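Local coordinates for exopolysaccharide biosynthesis protein (Pantoea stewartii subsp. stewartii DC283, PDB 6TGF) that modifies the glycan of bacterial biofilm, probably as a hydrolase, using a parallel beta-helix fold like that of bacteriophage tailspikes, at residues E54-Y57 with F63-N66; I73-S78 with P83-P88; P88-D93 with L98-Q103; M130-S135 with T139-P144; A186-K191 with F224-V229. All blocks are in the same frame, centred on the assembly; numbering follows the deposited sequence.

Interactions 1 to 4 lie in the head-binding region at the N-terminal end of the chain, and interaction 5 lies in a separate mixed sheet, its centre about 17 Å from that of interaction 1. Interactions 2 and 3 share P88 and are joined by I73 N, which probably bonds to Q103 OE1 at 2.7 Å. Interactions 2 and 4 meet through neighbouring strands 69-74 and 129-134, with G77 N 2.6 Å from P144 O in a probable hydrogen bond. F63 CZ packs 3.9 Å from L132 CD2, linking interactions 1 and 4. Tetraethylene glycol, probably from the crystallisation liquor, lies near V56, L91 and L132 of interactions 1, 3 and 4.

Interaction 1: E54-Y57 with F63-N66; sequences ENVY and FWQN
V56 overlaps one face of the W64 indole. Its CG1 methyl stands over the middle of the six-membered ring, 3.7 Å from the centroid and 10° off the normal, a CH-pi contact in which the two side chains cross at about a right angle. With chi1 at 179°, CG1 is turned opposite the backbone N of V56, and this branch rather than CG2 meets the ring. Y57 approaches the same indole at its edge: Y57 CD1 lies 3.6 Å from W64 CZ3, and the indole edge is directed at the tyrosine face in an offset edge-to-face pair with planes 81° apart. These contacts join two short consecutive helices, 53-57 and 61-66, of the head-binding region. Helix 109-117 also touches this pair, with F115 and V116 against V56 and V116 against Y57. D113 of that helix bonds through OD1 to W64 NE1, helping to fix the rotation of the indole about its own side chain. At the far end of the second helix, N66 packs on Q138 of a second subunit.

Interaction 2: I73-S78 with P83-P88; sequences IGRAGS and PGNQIP
G84 opens the second segment's contact with its carbonyl: G84 O lies near the plane of the R75 guanidinium, at its edge, 3.6 Å from NH2. N85 follows and meets two residues at once. Its amide is turned 85° from the guanidinium plane of R75, while its ND2 lies 3.5 Å from S78 CB and is bonded to D79 O. The backbone of N85 also acts, since R75 N donates to N85 O at 2.8 Å. Between R75 and S78 the first segment makes a type II beta turn whose backbone bond, S78 N to R75 O, is weak; S78 OG reinforces it, donating to the same R75 O at 2.7 Å, with G77 taking the positive phi of the turn. Q86 bridges G74 by backbone alone, their CA atoms 4.1 Å apart; its CB points away from the first segment, and NE2 bonds to A80 O. This single bridge ties the end of strand 69-74 to the loop that leads to strand 89-92, within the head-binding region. I87 turns back to the first segment: I87 N donates to I73 O at 3.2 Å. A chi1 of 64° sets CG1 between the backbone N and carbonyl carbon of I87, directing CG2 to R75, whose N is 3.4 Å away. I87 CG1 meets I73 CG2 at 4.2 Å.

Interaction 3: P88-D93 with L98-Q103; sequences PVFLRD and LAQITQ
L91 and A99 bond to each other in both directions, L91 N to A99 O at 2.8 Å and A99 N to L91 O at 3.2 Å, while I101 N donates to V89 O. On the face shared by V89, L91 and I101, one isoleucine serves two partners. I101 CD1 packs 3.7 Å from V89 CB, and I101 CG2 sits 3.6 Å from L91 CB, the leucine and isoleucine side chains crossing at about a right angle. Chi1 of I101 (48°) folds CG1 back above its own main chain, carrying CD1 toward V89. On the other face F90 CD1 rests 3.6 Å from Q100 CB, with the ring plane 66° from the glutamine amide. These strands, 89-92 and 98-101, form a beta hairpin in the five-stranded antiparallel sheet of the head-binding region; the N-to-C directions of the two short segments lie 138° apart, a twisted antiparallel pair. At the P88 end of the hairpin, a water joins three groups, accepting from V89 N at 2.9 Å and Q100 NE2 at 3.2 Å and donating to I101 O at 2.7 Å. The extended Q100 side chain brings NE2 to this water and alongside P88 CB. Further out, Q103 OE1 is held by I73 N, which positions the amide across V89 CG2. F90 packs on I43 and P44, L98 on I43 and I123.

Interaction 4: M130-S135 with T139-P144; sequences MALEDS and TVFNIP
M130 and I143 are antiparallel partners bonded in both directions, M130 N to I143 O at 2.9 Å and I143 N to M130 O at 3.0 Å, and the register slips by one residue between L132 and E133. The slip is a classic beta bulge in the hairpin of strands 129-134 and 139-143: V140 and F141 together face L132. L132 O takes a bond of 2.7 Å from V140 N and a weak, longer one from F141 N. The L132 side chain lies beside both bulge residues and points the same way. Its CB approaches F141 CD2 at 3.5 Å, and its CD2 meets V140 CB at 4.0 Å. A chi1 of -178° runs the leucine chain out trans to N, which lays the CD2 branch against both V140 and the F141 ring. This side of the sheet also carries M130, which packs on L71 and I73. On the opposite face E133 pairs with T139 and is salt-bridged through OE2 to R81 NE. T139 O is bonded to N66 ND2 of a third subunit, linking the hairpin to a neighbouring chain. E133 OE2 comes 3.8 Å from T139 CG2.

Interaction 5: A186-K191 with F224-V229; sequences AKIKLK and FHWRRV
I188 lies obliquely across the indole of W226, with its CG2 branch over one face. The methyl is 3.8 Å from the centroid of the six-membered ring and 27° off the normal, so it sits toward the rim rather than the middle, in a CH-pi contact. Its nearest ring atoms are W226 CZ3 and CE3, each 3.5 Å from I188 CG2. I188 CB adds a second touch, 3.6 Å from W226 CZ3. The isoleucine chi1 of -151° swings CG1 off to the far side of CB from N and leaves CG2 facing the ring. The same CZ3 corner of W226 also approaches A186 O from an oblique direction, so A186 and I188 both touch this end of the indole. The opposite end is held by its pyrrole nitrogen: W226 NE1 donates to T179 O, which helps fix the ring's rotation, and the W226 side chain also touches P181. I188 itself reaches on to I170 and F204, and all three contact residues, A186, I188 and W226, are buried. The CA atoms of I188 and W226 are 8.6 Å apart, with one strand between them. Strands 187-190 and 224-228 flank strand 202-207 in the five-stranded mixed sheet, and the I188-W226 contact joins these two next-but-one strands.

Interaction 1: E54-Y57 with F63-N66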
# COMPACT_ATOMS: atom_id res chain seq x y z
N GLU B 54 49.85 1.91 -31.12
CA GLU B 54 48.80 1.61 -30.11
C GLU B 54 49.06 0.25 -29.45
O GLU B 54 48.71 0.10 -28.27
CB GLU B 54 47.41 1.64 -30.74
CG GLU B 54 46.87 3.04 -30.99
CD GLU B 54 47.35 3.71 -32.27
OE1 GLU B 54 47.69 3.00 -33.23
OE2 GLU B 54 47.38 4.96 -32.29
N ASN B 55 49.64 -0.71 -30.19
CA ASN B 55 49.97 -2.07 -29.69
C ASN B 55 51.14 -2.00 -28.71
O ASN B 55 51.19 -2.86 -27.81
CB ASN B 55 50.26 -3.04 -30.84
CG ASN B 55 49.03 -3.41 -31.63
OD1 ASN B 55 48.79 -2.88 -32.71
ND2 ASN B 55 48.22 -4.30 -31.08
N VAL B 56 52.05 -1.03 -28.88
CA VAL B 56 53.22 -0.80 -27.98
C VAL B 56 52.72 -0.12 -26.70
O VAL B 56 53.09 -0.57 -25.60
CB VAL B 56 54.32 0.04 -28.67
CG1 VAL B 56 55.50 0.31 -27.76
CG2 VAL B 56 54.79 -0.60 -29.97
N TYR B 57 51.91 0.94 -26.85
CA TYR B 57 51.26 1.69 -25.74
C TYR B 57 50.35 0.74 -24.94
O TYR B 57 50.22 0.94 -23.72
CB TYR B 57 50.45 2.87 -26.28
CG TYR B 57 51.26 4.03 -26.78
CD1 TYR B 57 52.00 4.82 -25.91
CD2 TYR B 57 51.28 4.37 -28.13
CE1 TYR B 57 52.74 5.91 -26.36
CE2 TYR B 57 52.01 5.45 -28.60
CZ TYR B 57 52.75 6.22 -27.71
OH TYR B 57 53.47 7.29 -28.16
N PHE B 63 57.06 -4.16 -19.78
CA PHE B 63 57.34 -4.92 -21.02
C PHE B 63 58.10 -4.03 -22.01
O PHE B 63 59.18 -4.44 -22.47
CB PHE B 63 56.04 -5.45 -21.63
CG PHE B 63 56.22 -6.52 -22.68
CD1 PHE B 63 56.46 -6.17 -24.00
CD2 PHE B 63 56.17 -7.86 -22.34
CE1 PHE B 63 56.63 -7.15 -24.97
CE2 PHE B 63 56.34 -8.84 -23.31
CZ PHE B 63 56.57 -8.48 -24.62
N TRP B 64 57.55 -2.85 -22.31
CA TRP B 64 58.16 -1.80 -23.17
C TRP B 64 59.63 -1.61 -22.76
O TRP B 64 60.52 -1.77 -23.62
CB TRP B 64 57.37 -0.49 -23.05
CG TRP B 64 57.71 0.56 -24.07
CD1 TRP B 64 58.88 0.71 -24.76
CD2 TRP B 64 56.86 1.64 -24.49
NE1 TRP B 64 58.81 1.80 -25.59
CE2 TRP B 64 57.58 2.39 -25.45
CE3 TRP B 64 55.56 2.05 -24.17
CZ2 TRP B 64 57.05 3.52 -26.07
CZ3 TRP B 64 55.03 3.16 -24.79
CH2 TRP B 64 55.77 3.89 -25.73
N GLN B 65 59.85 -1.30 -21.47
CA GLN B 65 61.16 -0.88 -20.91
C GLN B 65 62.18 -2.03 -20.91
O GLN B 65 63.36 -1.76 -21.18
CB GLN B 65 60.97 -0.35 -19.48
CG GLN B 65 60.65 1.14 -19.42
CD GLN B 65 61.85 2.03 -19.67
OE1 GLN B 65 61.71 3.19 -20.03
NE2 GLN B 65 63.04 1.48 -19.47
N ASN B 66 61.74 -3.26 -20.61
CA ASN B 66 62.64 -4.38 -20.22
C ASN B 66 62.72 -5.45 -21.32
O ASN B 66 63.85 -5.88 -21.61
CB ASN B 66 62.21 -4.99 -18.88
CG ASN B 66 62.33 -4.01 -17.73
OD1 ASN B 66 63.25 -3.19 -17.70
ND2 ASN B 66 61.42 -4.10 -16.78

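Interaction 2: I73-S78 with P83-P88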
# COMPACT_ATOMS: atom_id res chain seq x y z
N ILE B 73 55.96 -13.61 -37.72
CA ILE B 73 54.62 -13.56 -38.39
C ILE B 73 54.63 -14.64 -39.48
O ILE B 73 55.33 -14.44 -40.49
CB ILE B 73 54.32 -12.16 -38.96
CG1 ILE B 73 54.72 -11.03 -38.00
CG2 ILE B 73 52.86 -12.06 -39.38
CD1 ILE B 73 53.94 -11.00 -36.71
N GLY B 74 53.89 -15.73 -39.27
CA GLY B 74 53.89 -16.91 -40.15
C GLY B 74 52.52 -17.19 -40.74
O GLY B 74 51.55 -16.50 -40.36
N ARG B 75 52.44 -18.18 -41.64
CA ARG B 75 51.18 -18.61 -42.31
C ARG B 75 50.20 -19.14 -41.26
O ARG B 75 50.66 -19.84 -40.34
CB ARG B 75 51.46 -19.70 -43.35
CG ARG B 75 50.27 -20.00 -44.25
CD ARG B 75 50.42 -21.29 -45.03
NE ARG B 75 51.78 -21.79 -45.05
CZ ARG B 75 52.23 -22.84 -44.36
NH1 ARG B 75 51.42 -23.55 -43.60
NH2 ARG B 75 53.50 -23.19 -44.46
N ALA B 76 48.92 -18.81 -41.41
CA ALA B 76 47.82 -19.30 -40.54
C ALA B 76 47.79 -20.83 -40.57
O ALA B 76 47.70 -21.40 -41.68
CB ALA B 76 46.50 -18.70 -40.99
N GLY B 77 47.90 -21.46 -39.40
CA GLY B 77 47.82 -22.93 -39.21
C GLY B 77 49.18 -23.57 -38.96
O GLY B 77 49.23 -24.81 -38.94
N SER B 78 50.24 -22.77 -38.77
CA SER B 78 51.64 -23.23 -38.61
C SER B 78 52.30 -22.57 -37.40
O SER B 78 51.79 -21.53 -36.95
CB SER B 78 52.43 -22.95 -39.86
OG SER B 78 52.67 -21.56 -40.02
N PRO B 83 61.15 -23.28 -40.19
CA PRO B 83 61.56 -22.99 -41.57
C PRO B 83 60.43 -23.14 -42.61
O PRO B 83 59.76 -24.15 -42.60
CB PRO B 83 62.66 -24.02 -41.87
CG PRO B 83 62.56 -25.05 -40.76
CD PRO B 83 62.00 -24.30 -39.57
N GLY B 84 60.27 -22.12 -43.47
CA GLY B 84 59.30 -22.11 -44.58
C GLY B 84 57.89 -21.77 -44.13
O GLY B 84 56.95 -22.11 -44.88
N ASN B 85 57.73 -21.13 -42.97
CA ASN B 85 56.42 -20.76 -42.37
C ASN B 85 56.26 -19.23 -42.29
O ASN B 85 55.12 -18.79 -42.12
CB ASN B 85 56.22 -21.41 -41.00
CG ASN B 85 55.97 -22.90 -41.08
OD1 ASN B 85 55.83 -23.46 -42.17
ND2 ASN B 85 55.90 -23.56 -39.94
N GLN B 86 57.36 -18.47 -42.42
CA GLN B 86 57.34 -16.98 -42.34
C GLN B 86 56.68 -16.42 -43.60
O GLN B 86 57.08 -16.82 -44.71
CB GLN B 86 58.76 -16.42 -42.20
CG GLN B 86 59.43 -16.73 -40.87
CD GLN B 86 60.10 -18.09 -40.84
OE1 GLN B 86 60.71 -18.52 -41.82
NE2 GLN B 86 60.00 -18.76 -39.71
N ILE B 87 55.70 -15.52 -43.43
CA ILE B 87 55.01 -14.78 -44.54
C ILE B 87 55.60 -13.37 -44.61
O ILE B 87 56.17 -12.89 -43.64
CB ILE B 87 53.48 -14.77 -44.34
CG1 ILE B 87 53.04 -14.01 -43.09
CG2 ILE B 87 52.94 -16.19 -44.37
CD1 ILE B 87 51.59 -13.59 -43.11
N PRO B 88 55.49 -12.67 -45.77
CA PRO B 88 56.05 -11.33 -45.90
C PRO B 88 55.40 -10.32 -44.95
O PRO B 88 54.18 -10.28 -44.87
CB PRO B 88 55.80 -10.95 -47.37
CG PRO B 88 54.70 -11.88 -47.83
CD PRO B 88 54.84 -13.14 -47.01

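Interaction 3: P88-D93 with L98-Q103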
# COMPACT_ATOMS: atom_id res chain seq x y z
N PRO B 88 55.49 -12.67 -45.77
CA PRO B 88 56.05 -11.33 -45.90
C PRO B 88 55.40 -10.32 -44.95
O PRO B 88 54.18 -10.28 -44.87
CB PRO B 88 55.80 -10.95 -47.37
CG PRO B 88 54.70 -11.88 -47.83
CD PRO B 88 54.84 -13.14 -47.01
N VAL B 89 56.23 -9.56 -44.22
CA VAL B 89 55.83 -8.44 -43.32
C VAL B 89 56.50 -7.17 -43.84
O VAL B 89 57.72 -7.22 -44.12
CB VAL B 89 56.21 -8.72 -41.86
CG1 VAL B 89 55.66 -7.66 -40.91
CG2 VAL B 89 55.77 -10.10 -41.41
N PHE B 90 55.75 -6.07 -43.95
CA PHE B 90 56.22 -4.76 -44.46
C PHE B 90 56.15 -3.72 -43.33
O PHE B 90 55.07 -3.57 -42.73
CB PHE B 90 55.40 -4.34 -45.69
CG PHE B 90 55.24 -5.44 -46.71
CD1 PHE B 90 56.26 -5.73 -47.60
CD2 PHE B 90 54.08 -6.18 -46.77
CE1 PHE B 90 56.11 -6.75 -48.53
CE2 PHE B 90 53.93 -7.20 -47.70
CZ PHE B 90 54.94 -7.48 -48.58
N LEU B 91 57.27 -3.06 -43.06
CA LEU B 91 57.36 -1.92 -42.10
C LEU B 91 57.02 -0.63 -42.85
O LEU B 91 57.76 -0.29 -43.79
CB LEU B 91 58.76 -1.85 -41.50
CG LEU B 91 59.03 -0.65 -40.59
CD1 LEU B 91 58.16 -0.70 -39.34
CD2 LEU B 91 60.50 -0.58 -40.20
N ARG B 92 55.94 0.04 -42.45
CA ARG B 92 55.55 1.39 -42.93
C ARG B 92 56.20 2.44 -42.02
O ARG B 92 56.10 2.29 -40.79
CB ARG B 92 54.03 1.54 -42.94
CG ARG B 92 53.54 2.92 -43.34
CD ARG B 92 52.02 3.01 -43.28
NE ARG B 92 51.54 3.25 -41.92
CZ ARG B 92 50.29 3.08 -41.52
NH1 ARG B 92 49.37 2.66 -42.37
NH2 ARG B 92 49.95 3.33 -40.27
N ASP B 93 56.84 3.46 -42.60
CA ASP B 93 57.57 4.52 -41.85
C ASP B 93 56.68 5.78 -41.76
O ASP B 93 55.55 5.75 -42.28
CB ASP B 93 58.94 4.81 -42.48
CG ASP B 93 58.92 5.47 -43.85
OD1 ASP B 93 57.84 5.93 -44.28
OD2 ASP B 93 60.00 5.51 -44.48
N LEU B 98 57.15 2.00 -47.63
CA LEU B 98 57.08 0.57 -47.25
C LEU B 98 58.40 -0.12 -47.61
O LEU B 98 58.88 0.09 -48.74
CB LEU B 98 55.91 -0.08 -47.99
CG LEU B 98 54.54 0.52 -47.71
CD1 LEU B 98 53.66 0.46 -48.94
CD2 LEU B 98 53.87 -0.17 -46.53
N ALA B 99 58.94 -0.90 -46.68
CA ALA B 99 60.08 -1.82 -46.89
C ALA B 99 59.73 -3.17 -46.26
O ALA B 99 59.17 -3.17 -45.15
CB ALA B 99 61.34 -1.24 -46.30
N GLN B 100 60.02 -4.27 -46.96
CA GLN B 100 59.83 -5.64 -46.42
C GLN B 100 60.98 -5.93 -45.45
O GLN B 100 62.15 -5.87 -45.89
CB GLN B 100 59.77 -6.69 -47.53
CG GLN B 100 59.32 -8.05 -47.02
CD GLN B 100 59.26 -9.10 -48.11
OE1 GLN B 100 59.26 -8.80 -49.30
NE2 GLN B 100 59.22 -10.36 -47.69
N ILE B 101 60.65 -6.23 -44.19
CA ILE B 101 61.64 -6.47 -43.10
C ILE B 101 61.95 -7.97 -43.04
O ILE B 101 61.06 -8.77 -43.40
CB ILE B 101 61.17 -5.89 -41.75
CG1 ILE B 101 59.72 -6.25 -41.40
CG2 ILE B 101 61.37 -4.38 -41.71
CD1 ILE B 101 59.56 -7.60 -40.76
N THR B 102 63.17 -8.33 -42.63
CA THR B 102 63.65 -9.72 -42.46
C THR B 102 63.22 -10.24 -41.09
O THR B 102 63.43 -9.51 -40.10
CB THR B 102 65.17 -9.82 -42.63
OG1 THR B 102 65.76 -8.67 -42.03
CG2 THR B 102 65.61 -9.92 -44.08
N GLN B 103 62.66 -11.45 -41.03
CA GLN B 103 62.24 -12.12 -39.78
C GLN B 103 63.37 -13.03 -39.30
O GLN B 103 64.17 -13.50 -40.11
CB GLN B 103 60.94 -12.90 -40.01
CG GLN B 103 59.80 -12.02 -40.51
CD GLN B 103 58.46 -12.70 -40.38
OE1 GLN B 103 58.10 -13.21 -39.32
NE2 GLN B 103 57.71 -12.72 -41.47
O HOH W 1 59.01 -10.16 -44.52

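Interaction 4: M130-S135 with T139-P144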
# COMPACT_ATOMS: atom_id res chain seq x y z
N MET B 130 51.42 -16.19 -35.24
CA MET B 130 52.32 -15.24 -34.54
C MET B 130 53.01 -15.95 -33.37
O MET B 130 52.31 -16.63 -32.59
CB MET B 130 51.54 -14.03 -34.02
CG MET B 130 52.44 -12.89 -33.56
SD MET B 130 51.51 -11.56 -32.75
CE MET B 130 51.01 -10.59 -34.17
N ALA B 131 54.34 -15.80 -33.28
CA ALA B 131 55.20 -16.40 -32.24
C ALA B 131 56.13 -15.33 -31.66
O ALA B 131 56.74 -14.59 -32.45
CB ALA B 131 55.98 -17.56 -32.82
N LEU B 132 56.21 -15.25 -30.33
CA LEU B 132 57.13 -14.34 -29.60
C LEU B 132 58.01 -15.18 -28.66
O LEU B 132 57.46 -15.93 -27.84
CB LEU B 132 56.30 -13.32 -28.81
CG LEU B 132 57.10 -12.27 -28.03
CD1 LEU B 132 57.89 -11.38 -28.97
CD2 LEU B 132 56.18 -11.44 -27.16
N GLU B 133 59.34 -15.05 -28.82
CA GLU B 133 60.36 -15.56 -27.88
C GLU B 133 61.06 -14.37 -27.21
O GLU B 133 61.12 -13.30 -27.84
CB GLU B 133 61.41 -16.41 -28.60
CG GLU B 133 60.88 -17.74 -29.11
CD GLU B 133 61.95 -18.69 -29.64
OE1 GLU B 133 63.06 -18.21 -29.95
OE2 GLU B 133 61.67 -19.90 -29.74
N ASP B 134 61.56 -14.56 -25.98
CA ASP B 134 62.48 -13.61 -25.31
C ASP B 134 63.89 -13.87 -25.85
O ASP B 134 64.06 -14.84 -26.62
CB ASP B 134 62.37 -13.70 -23.78
CG ASP B 134 62.87 -15.00 -23.17
OD1 ASP B 134 63.27 -15.90 -23.94
OD2 ASP B 134 62.86 -15.09 -21.93
N SER B 135 64.87 -13.05 -25.45
CA SER B 135 66.28 -13.12 -25.91
C SER B 135 66.92 -14.45 -25.49
O SER B 135 67.94 -14.82 -26.09
CB SER B 135 67.08 -11.94 -25.42
OG SER B 135 67.22 -11.97 -24.01
N THR B 139 59.55 -19.23 -25.25
CA THR B 139 58.34 -18.77 -25.99
C THR B 139 57.37 -18.09 -25.02
O THR B 139 57.07 -18.68 -23.97
CB THR B 139 57.65 -19.94 -26.71
OG1 THR B 139 57.48 -21.01 -25.79
CG2 THR B 139 58.41 -20.42 -27.92
N VAL B 140 56.91 -16.88 -25.38
CA VAL B 140 55.86 -16.12 -24.65
C VAL B 140 54.50 -16.53 -25.24
O VAL B 140 53.64 -16.98 -24.46
CB VAL B 140 56.08 -14.59 -24.75
CG1 VAL B 140 55.10 -13.82 -23.88
CG2 VAL B 140 57.51 -14.20 -24.41
N PHE B 141 54.35 -16.39 -26.56
CA PHE B 141 53.22 -16.94 -27.36
C PHE B 141 53.74 -17.98 -28.36
O PHE B 141 54.94 -17.93 -28.72
CB PHE B 141 52.50 -15.89 -28.20
CG PHE B 141 52.22 -14.56 -27.55
CD1 PHE B 141 51.24 -14.43 -26.58
CD2 PHE B 141 52.91 -13.42 -27.95
CE1 PHE B 141 50.97 -13.20 -26.00
CE2 PHE B 141 52.64 -12.19 -27.37
CZ PHE B 141 51.67 -12.08 -26.40
N ASN B 142 52.85 -18.87 -28.80
CA ASN B 142 53.00 -19.69 -30.03
C ASN B 142 51.59 -19.96 -30.58
O ASN B 142 51.03 -21.03 -30.29
CB ASN B 142 53.79 -20.98 -29.77
CG ASN B 142 54.06 -21.77 -31.03
OD1 ASN B 142 54.02 -21.23 -32.14
ND2 ASN B 142 54.34 -23.05 -30.88
N ILE B 143 51.05 -18.99 -31.32
CA ILE B 143 49.64 -19.00 -31.83
C ILE B 143 49.66 -19.36 -33.31
O ILE B 143 50.21 -18.61 -34.12
CB ILE B 143 48.97 -17.64 -31.56
CG1 ILE B 143 49.02 -17.26 -30.08
CG2 ILE B 143 47.54 -17.63 -32.09
CD1 ILE B 143 48.80 -15.79 -29.80
N PRO B 144 49.07 -20.50 -33.71
CA PRO B 144 49.09 -20.94 -35.10
C PRO B 144 48.13 -20.14 -36.00
O PRO B 144 48.36 -20.11 -37.19
CB PRO B 144 48.66 -22.41 -35.01
CG PRO B 144 47.76 -22.46 -33.80
CD PRO B 144 48.33 -21.44 -32.84

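Interaction 5: A186-K191 with F224-V229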
# COMPACT_ATOMS: atom_id res chain seq x y z
N ALA B 186 42.15 -11.95 -27.09
CA ALA B 186 43.17 -11.14 -26.37
C ALA B 186 42.45 -10.22 -25.37
O ALA B 186 41.51 -9.52 -25.79
CB ALA B 186 44.00 -10.35 -27.35
N LYS B 187 42.88 -10.23 -24.11
CA LYS B 187 42.25 -9.45 -23.01
C LYS B 187 42.99 -8.12 -22.84
O LYS B 187 44.24 -8.11 -22.93
CB LYS B 187 42.25 -10.25 -21.70
CG LYS B 187 41.34 -11.48 -21.71
CD LYS B 187 41.21 -12.16 -20.37
CE LYS B 187 41.01 -13.66 -20.50
NZ LYS B 187 40.31 -14.23 -19.33
N ILE B 188 42.23 -7.05 -22.61
CA ILE B 188 42.76 -5.67 -22.36
C ILE B 188 41.94 -5.05 -21.23
O ILE B 188 40.81 -5.52 -20.98
CB ILE B 188 42.73 -4.84 -23.66
CG1 ILE B 188 43.83 -3.78 -23.69
CG2 ILE B 188 41.36 -4.22 -23.91
CD1 ILE B 188 45.22 -4.35 -23.83
N LYS B 189 42.51 -4.05 -20.56
CA LYS B 189 41.89 -3.36 -19.39
C LYS B 189 41.73 -1.88 -19.72
O LYS B 189 42.76 -1.18 -19.81
CB LYS B 189 42.78 -3.61 -18.16
CG LYS B 189 42.05 -3.58 -16.83
CD LYS B 189 41.98 -2.20 -16.22
CE LYS B 189 40.94 -2.11 -15.11
NZ LYS B 189 41.20 -3.10 -14.04
N LEU B 190 40.49 -1.42 -19.93
CA LEU B 190 40.17 0.01 -20.20
C LEU B 190 40.05 0.74 -18.86
O LEU B 190 39.14 0.40 -18.08
CB LEU B 190 38.88 0.11 -21.01
CG LEU B 190 38.43 1.52 -21.39
CD1 LEU B 190 39.45 2.18 -22.31
CD2 LEU B 190 37.06 1.51 -22.04
N LYS B 191 40.94 1.71 -18.60
CA LYS B 191 40.99 2.50 -17.34
C LYS B 191 39.66 3.25 -17.17
O LYS B 191 39.11 3.23 -16.05
CB LYS B 191 42.17 3.48 -17.37
CG LYS B 191 42.36 4.30 -16.09
CD LYS B 191 43.19 5.55 -16.29
CE LYS B 191 42.73 6.71 -15.42
NZ LYS B 191 41.47 7.31 -15.93
N PHE B 224 38.23 -4.98 -36.67
CA PHE B 224 38.29 -5.56 -35.30
C PHE B 224 37.31 -4.82 -34.38
O PHE B 224 36.80 -3.75 -34.76
CB PHE B 224 39.71 -5.48 -34.74
CG PHE B 224 40.19 -4.08 -34.46
CD1 PHE B 224 39.91 -3.46 -33.25
CD2 PHE B 224 40.93 -3.39 -35.40
CE1 PHE B 224 40.36 -2.17 -33.00
CE2 PHE B 224 41.38 -2.10 -35.15
CZ PHE B 224 41.10 -1.49 -33.95
N HIS B 225 37.09 -5.39 -33.19
CA HIS B 225 36.29 -4.78 -32.10
C HIS B 225 36.71 -5.36 -30.76
O HIS B 225 37.43 -6.39 -30.75
CB HIS B 225 34.78 -4.95 -32.36
CG HIS B 225 34.25 -6.31 -32.04
ND1 HIS B 225 34.21 -7.33 -32.97
CD2 HIS B 225 33.73 -6.81 -30.90
CE1 HIS B 225 33.69 -8.40 -32.41
NE2 HIS B 225 33.39 -8.12 -31.14
N TRP B 226 36.30 -4.71 -29.67
CA TRP B 226 36.47 -5.17 -28.27
C TRP B 226 35.09 -5.32 -27.63
O TRP B 226 34.30 -4.36 -27.72
CB TRP B 226 37.35 -4.19 -27.48
CG TRP B 226 38.73 -4.03 -28.04
CD1 TRP B 226 39.13 -3.13 -28.98
CD2 TRP B 226 39.90 -4.79 -27.69
NE1 TRP B 226 40.46 -3.28 -29.24
CE2 TRP B 226 40.97 -4.29 -28.46
CE3 TRP B 226 40.15 -5.84 -26.80
CZ2 TRP B 226 42.26 -4.80 -28.37
CZ3 TRP B 226 41.43 -6.35 -26.71
CH2 TRP B 226 42.47 -5.83 -27.49
N ARG B 227 34.81 -6.48 -27.02
CA ARG B 227 33.53 -6.78 -26.33
C ARG B 227 33.77 -6.69 -24.82
O ARG B 227 34.70 -7.37 -24.32
CB ARG B 227 33.01 -8.15 -26.76
CG ARG B 227 31.79 -8.64 -25.99
CD ARG B 227 30.96 -9.68 -26.74
NE ARG B 227 31.67 -10.25 -27.88
CZ ARG B 227 31.29 -10.17 -29.16
NH1 ARG B 227 30.17 -9.55 -29.51
NH2 ARG B 227 32.04 -10.72 -30.10
N ARG B 228 32.99 -5.86 -24.12
CA ARG B 228 33.04 -5.68 -22.65
C ARG B 228 32.70 -7.02 -21.98
O ARG B 228 31.73 -7.67 -22.42
CB ARG B 228 32.06 -4.59 -22.21
CG ARG B 228 32.17 -4.22 -20.73
CD ARG B 228 31.19 -3.14 -20.33
NE ARG B 228 31.89 -2.08 -19.60
CZ ARG B 228 32.24 -0.90 -20.11
NH1 ARG B 228 31.95 -0.58 -21.36
NH2 ARG B 228 32.88 -0.03 -19.36
N VAL B 229 33.48 -7.41 -20.96
CA VAL B 229 33.19 -8.59 -20.10
C VAL B 229 32.16 -8.14 -19.05
O VAL B 229 32.53 -7.38 -18.14
CB VAL B 229 34.46 -9.15 -19.44
CG1 VAL B 229 34.15 -10.35 -18.56
CG2 VAL B 229 35.51 -9.52 -20.47